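Local coordinates for Alr4995 protein (Nostoc sp., PDB 6LRF) that acts as a bifunctional arginine dihydrolase and ornithine cyclodeaminase, with an N-terminal guanidine-modifying enzyme region and a C-terminal Rossmann-fold region, at residues A72-G77 with K150-E155; K98-G103 with L267-P272. One frame throughout, in Å; residues are numbered along the deposited sequence.

Contact 1: A72-G77 with K150-E155; sequences AGLVLG and KWLDIE
Strand 73-76, an edge strand of a three-stranded sheet, meets the C-terminal end of helix 145-152 where L74 and L76 receive L152. The closest apolar approach is between methyl groups: L74 CD2 and L152 CD1 lie 3.4 Å apart, tighter than ordinary van der Waals contact, and the two side chains cross at a slant. L152 CD1 also sits 3.8 Å from L74 CG, so the CD1 branch of L152 leans on both CG and CD2 of L74. Both methyls of L152 flank L76 CB, CD1 at 4.1 Å and CD2 only slightly farther. Both segments belong to the alpha/beta propeller of the guanidine-modifying enzyme family; on the strand side L74 and L76 continue onto A123 and L125 of strand 123-125. With chi1 at -177°, L76 carries its CG anti to the backbone N, and CD2 reaches the backbone around L152 and I154. It lies 3.4 Å from L152 O and 3.9 Å from I154 CD1, the latter delivered from beyond D153, which leaves helical geometry with positive phi. No direct hydrogen bond joins the two backbones; instead a water donates to L76 O and to L152 O, 3.1 Å from each, linking the two carbonyls.

Contact 2: K98-G103 with L267-P272; sequences KEWFEG and LRVTEP
R268 NE donates to T270 O over 2.9 Å with a nearly straight N-H...O angle (172°), tying together the bend that presents V269 to W100. The acceptor lies close to the guanidinium plane, while the NE stands 29° out of the carbonyl plane of T270. E271 OE1 is near the same nitrogen, but at 3.8 Å and well out of the guanidinium plane it can offer charge attraction alone; the same oxygen also forms a salt bridge with R127. This bend leaves strand 267-268, which pairs antiparallel with strand 6-9 in the propeller-like fold of guanidine-modifying enzymes, and helix 93-103 lies across from it. The two elements meet through apolar groups without a hydrogen bond between them. W100 reaches over with CG anti to its own N (chi1 -172°), and the far end of the indole meets V269 CG1, which is 3.9 Å from CH2 and almost as near to CZ3, in an oblique approach. L8 of strand 6-9 touches both W100 and V269. One residue on, F101 points its CZ at L267 CD2, 3.7 Å away; the methyl sits at the edge of the phenyl ring, near its plane, and the two side chains advance from opposite directions. The aromatic neighbours also touch each other: F101 CD1 lies in the indole plane at its edge, 3.6 Å from W100 CE3.

In the fold
From the N terminus the chain passes through strand 6-9 before reaching strand 73-76 and then helix 93-103. Residues 150-155 return to the strand and close contact 1 over 72 intervening residues; much later, 267-272 come back to the helix and close contact 2 over 163. The two loops therefore cross, with centres about 11 Å apart. They meet directly: G77 N probably hydrogen-bonds to E271 O at 2.7 Å, and V75 CG1 packs against V269 O. F101 of contact 2 also touches A72 and V75. Strand 73-76 thus joins helix 145-152 to helix 93-103 and to the chain leaving strand 267-268, all within the guanidine-modifying region.

Contact 1: A72-G77 with K150-E155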
loop_
_atom_site.group_PDB
_atom_site.type_symbol
_atom_site.label_atom_id
_atom_site.label_comp_id
_atom_site.label_asym_id
_atom_site.label_seq_id
_atom_site.Cartn_x
_atom_site.Cartn_y
_atom_site.Cartn_z
ATOM N N ALA B 72 -4.926 53.200 -2.972
ATOM C CA ALA B 72 -4.192 54.453 -3.147
ATOM C C ALA B 72 -3.210 54.674 -1.999
ATOM O O ALA B 72 -2.086 55.128 -2.194
ATOM C CB ALA B 72 -5.171 55.643 -3.252
ATOM N N GLY B 73 -3.657 54.343 -0.795
ATOM C CA GLY B 73 -2.847 54.501 0.389
ATOM C C GLY B 73 -3.737 54.318 1.603
ATOM O O GLY B 73 -4.890 53.918 1.487
ATOM N N LEU B 74 -3.203 54.637 2.770
ATOM C CA LEU B 74 -3.899 54.403 4.021
ATOM C C LEU B 74 -4.060 55.720 4.749
ATOM O O LEU B 74 -3.076 56.411 5.002
ATOM C CB LEU B 74 -3.112 53.409 4.883
ATOM C CG LEU B 74 -3.584 53.321 6.333
ATOM C CD1 LEU B 74 -4.975 52.744 6.390
ATOM C CD2 LEU B 74 -2.617 52.480 7.120
ATOM N N VAL B 75 -5.291 56.063 5.101
ATOM C CA VAL B 75 -5.573 57.373 5.664
ATOM C C VAL B 75 -5.940 57.296 7.146
ATOM O O VAL B 75 -6.792 56.502 7.537
ATOM C CB VAL B 75 -6.729 58.055 4.893
ATOM C CG1 VAL B 75 -7.196 59.319 5.625
ATOM C CG2 VAL B 75 -6.303 58.366 3.466
ATOM N N LEU B 76 -5.310 58.126 7.972
ATOM C CA LEU B 76 -5.778 58.325 9.349
ATOM C C LEU B 76 -5.621 59.796 9.730
ATOM O O LEU B 76 -4.505 60.308 9.740
ATOM C CB LEU B 76 -5.001 57.448 10.337
ATOM C CG LEU B 76 -5.490 57.551 11.791
ATOM C CD1 LEU B 76 -6.955 57.142 11.919
ATOM C CD2 LEU B 76 -4.616 56.754 12.743
ATOM N N GLY B 77 -6.724 60.464 10.063
ATOM C CA GLY B 77 -6.671 61.885 10.375
ATOM C C GLY B 77 -6.189 62.683 9.169
ATOM O O GLY B 77 -6.705 62.531 8.058
ATOM N N LYS B 150 4.379 54.167 13.357
ATOM C CA LYS B 150 5.138 55.386 13.651
ATOM C C LYS B 150 4.510 56.621 13.000
ATOM O O LYS B 150 4.354 57.654 13.635
ATOM C CB LYS B 150 6.582 55.210 13.169
ATOM C CG LYS B 150 7.476 56.416 13.360
ATOM C CD LYS B 150 8.907 56.136 12.896
ATOM C CE LYS B 150 8.969 55.826 11.402
ATOM N NZ LYS B 150 10.378 55.840 10.907
ATOM N N TRP B 151 4.130 56.493 11.735
ATOM C CA TRP B 151 3.614 57.617 10.960
ATOM C C TRP B 151 2.149 57.927 11.207
ATOM O O TRP B 151 1.715 59.071 11.026
ATOM C CB TRP B 151 3.810 57.356 9.474
ATOM C CG TRP B 151 5.217 57.484 9.021
ATOM C CD1 TRP B 151 6.227 58.178 9.637
ATOM C CD2 TRP B 151 5.781 56.923 7.838
ATOM N NE1 TRP B 151 7.388 58.077 8.903
ATOM C CE2 TRP B 151 7.135 57.318 7.789
ATOM C CE3 TRP B 151 5.275 56.117 6.812
ATOM C CZ2 TRP B 151 7.983 56.936 6.758
ATOM C CZ3 TRP B 151 6.119 55.750 5.782
ATOM C CH2 TRP B 151 7.457 56.157 5.765
ATOM N N LEU B 152 1.362 56.923 11.584
ATOM C CA LEU B 152 -0.041 57.201 11.846
ATOM C C LEU B 152 -0.315 57.260 13.346
ATOM O O LEU B 152 -1.446 57.512 13.757
ATOM C CB LEU B 152 -0.937 56.173 11.168
ATOM C CG LEU B 152 -0.830 56.089 9.643
ATOM C CD1 LEU B 152 -1.836 55.112 9.126
ATOM C CD2 LEU B 152 -1.045 57.437 8.965
ATOM N N ASP B 153 0.734 57.037 14.143
ATOM C CA ASP B 153 0.666 57.063 15.610
ATOM C C ASP B 153 -0.446 56.146 16.163
ATOM O O ASP B 153 -1.372 56.604 16.839
ATOM C CB ASP B 153 0.468 58.512 16.099
ATOM C CG ASP B 153 1.101 58.774 17.470
ATOM O OD1 ASP B 153 1.860 57.915 17.962
ATOM O OD2 ASP B 153 0.857 59.857 18.055
ATOM N N ILE B 154 -0.340 54.849 15.885
ATOM C CA ILE B 154 -1.402 53.906 16.211
ATOM C C ILE B 154 -0.859 52.499 16.455
ATOM O O ILE B 154 0.208 52.157 15.951
ATOM C CB ILE B 154 -2.463 53.871 15.089
ATOM C CG1 ILE B 154 -3.720 53.152 15.569
ATOM C CG2 ILE B 154 -1.904 53.244 13.818
ATOM C CD1 ILE B 154 -4.962 53.517 14.819
ATOM N N GLU B 155 -1.576 51.704 17.255
ATOM C CA GLU B 155 -1.240 50.293 17.468
ATOM C C GLU B 155 -1.552 49.467 16.223
ATOM O O GLU B 155 -2.687 49.460 15.754
ATOM C CB GLU B 155 -2.007 49.710 18.663
ATOM C CG GLU B 155 -1.730 48.222 18.903
ATOM C CD GLU B 155 -2.568 47.633 20.034
ATOM O OE1 GLU B 155 -3.809 47.759 19.994
ATOM O OE2 GLU B 155 -1.984 47.043 20.962
HETATM O O HOH W 1 -2.506 59.848 12.048
#

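Contact 2: K98-G103 with L267-P272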
loop_
_atom_site.group_PDB
_atom_site.type_symbol
_atom_site.label_atom_id
_atom_site.label_comp_id
_atom_site.label_asym_id
_atom_site.label_seq_id
_atom_site.Cartn_x
_atom_site.Cartn_y
_atom_site.Cartn_z
ATOM N N LYS B 98 -0.838 60.157 -5.262
ATOM C CA LYS B 98 -0.108 61.132 -4.463
ATOM C C LYS B 98 -0.599 62.570 -4.737
ATOM O O LYS B 98 -0.772 63.386 -3.810
ATOM C CB LYS B 98 1.394 61.021 -4.737
ATOM C CG LYS B 98 2.204 61.984 -3.928
ATOM C CD LYS B 98 3.681 61.862 -4.213
ATOM C CE LYS B 98 4.446 62.641 -3.162
ATOM N NZ LYS B 98 5.905 62.685 -3.438
ATOM N N GLU B 99 -0.832 62.863 -6.016
ATOM C CA GLU B 99 -1.340 64.171 -6.426
ATOM C C GLU B 99 -2.679 64.453 -5.766
ATOM O O GLU B 99 -2.899 65.539 -5.250
ATOM C CB GLU B 99 -1.499 64.259 -7.941
ATOM C CG GLU B 99 -1.861 65.660 -8.424
ATOM C CD GLU B 99 -2.033 65.722 -9.934
ATOM O OE1 GLU B 99 -2.977 65.067 -10.449
ATOM O OE2 GLU B 99 -1.201 66.392 -10.607
ATOM N N TRP B 100 -3.580 63.480 -5.780
ATOM C CA TRP B 100 -4.864 63.703 -5.144
ATOM C C TRP B 100 -4.687 63.982 -3.648
ATOM O O TRP B 100 -5.280 64.916 -3.116
ATOM C CB TRP B 100 -5.819 62.523 -5.354
ATOM C CG TRP B 100 -7.195 62.875 -4.856
ATOM C CD1 TRP B 100 -8.228 63.421 -5.586
ATOM C CD2 TRP B 100 -7.677 62.756 -3.511
ATOM N NE1 TRP B 100 -9.318 63.625 -4.777
ATOM C CE2 TRP B 100 -9.008 63.232 -3.500
ATOM C CE3 TRP B 100 -7.114 62.295 -2.318
ATOM C CZ2 TRP B 100 -9.783 63.257 -2.339
ATOM C CZ3 TRP B 100 -7.884 62.321 -1.166
ATOM C CH2 TRP B 100 -9.206 62.798 -1.187
ATOM N N PHE B 101 -3.869 63.187 -2.972
ATOM C CA PHE B 101 -3.736 63.322 -1.524
ATOM C C PHE B 101 -3.182 64.697 -1.155
ATOM O O PHE B 101 -3.732 65.382 -0.279
ATOM C CB PHE B 101 -2.839 62.221 -0.944
ATOM C CG PHE B 101 -3.520 60.879 -0.813
ATOM C CD1 PHE B 101 -4.743 60.767 -0.159
ATOM C CD2 PHE B 101 -2.929 59.729 -1.330
ATOM C CE1 PHE B 101 -5.374 59.548 -0.028
ATOM C CE2 PHE B 101 -3.563 58.491 -1.204
ATOM C CZ PHE B 101 -4.778 58.401 -0.554
ATOM N N GLU B 102 -2.100 65.095 -1.821
ATOM C CA GLU B 102 -1.449 66.361 -1.514
ATOM C C GLU B 102 -2.350 67.554 -1.849
ATOM O O GLU B 102 -2.416 68.507 -1.084
ATOM C CB GLU B 102 -0.104 66.444 -2.228
ATOM C CG GLU B 102 0.932 65.595 -1.503
ATOM C CD GLU B 102 2.335 65.674 -2.078
ATOM O OE1 GLU B 102 2.491 65.958 -3.288
ATOM O OE2 GLU B 102 3.291 65.436 -1.300
ATOM N N GLY B 103 -3.091 67.466 -2.946
ATOM C CA GLY B 103 -4.037 68.508 -3.314
ATOM C C GLY B 103 -5.261 68.546 -2.419
ATOM O O GLY B 103 -6.088 69.447 -2.519
ATOM N N LEU B 267 -12.224 54.459 -1.075
ATOM C CA LEU B 267 -11.304 54.737 0.015
ATOM C C LEU B 267 -11.947 55.770 0.937
ATOM O O LEU B 267 -12.303 56.865 0.496
ATOM C CB LEU B 267 -9.967 55.234 -0.528
ATOM C CG LEU B 267 -8.910 55.641 0.494
ATOM C CD1 LEU B 267 -8.481 54.458 1.351
ATOM C CD2 LEU B 267 -7.724 56.248 -0.212
ATOM N N ARG B 268 -12.132 55.420 2.205
ATOM C CA ARG B 268 -12.659 56.379 3.168
ATOM C C ARG B 268 -11.566 57.376 3.562
ATOM O O ARG B 268 -10.551 56.996 4.144
ATOM C CB ARG B 268 -13.206 55.659 4.400
ATOM C CG ARG B 268 -13.656 56.586 5.516
ATOM C CD ARG B 268 -14.672 55.914 6.432
ATOM N NE ARG B 268 -15.035 56.779 7.558
ATOM C CZ ARG B 268 -16.146 56.640 8.274
ATOM N NH1 ARG B 268 -17.003 55.673 7.976
ATOM N NH2 ARG B 268 -16.406 57.472 9.275
ATOM N N VAL B 269 -11.754 58.649 3.229
ATOM C CA VAL B 269 -10.694 59.619 3.483
ATOM C C VAL B 269 -11.004 60.471 4.729
ATOM O O VAL B 269 -10.213 61.337 5.120
ATOM C CB VAL B 269 -10.468 60.510 2.257
ATOM C CG1 VAL B 269 -9.776 59.720 1.179
ATOM C CG2 VAL B 269 -11.809 61.051 1.740
ATOM N N THR B 270 -12.148 60.183 5.347
ATOM C CA THR B 270 -12.567 60.776 6.623
ATOM C C THR B 270 -12.425 59.775 7.762
ATOM O O THR B 270 -13.367 59.054 8.088
ATOM C CB THR B 270 -14.043 61.261 6.569
ATOM O OG1 THR B 270 -14.154 62.307 5.607
ATOM C CG2 THR B 270 -14.507 61.796 7.924
ATOM N N GLU B 271 -11.234 59.733 8.358
ATOM C CA GLU B 271 -10.935 58.823 9.463
ATOM C C GLU B 271 -10.466 59.618 10.669
ATOM O O GLU B 271 -9.284 59.967 10.764
ATOM C CB GLU B 271 -9.852 57.797 9.069
ATOM C CG GLU B 271 -10.210 56.873 7.908
ATOM C CD GLU B 271 -11.236 55.816 8.288
ATOM O OE1 GLU B 271 -11.853 55.940 9.375
ATOM O OE2 GLU B 271 -11.420 54.856 7.504
ATOM N N PRO B 272 -11.390 59.925 11.592
ATOM C CA PRO B 272 -11.027 60.730 12.766
ATOM C C PRO B 272 -10.077 59.986 13.700
ATOM O O PRO B 272 -10.194 58.769 13.868
ATOM C CB PRO B 272 -12.380 60.997 13.446
ATOM C CG PRO B 272 -13.419 60.754 12.365
ATOM C CD PRO B 272 -12.841 59.670 11.507
#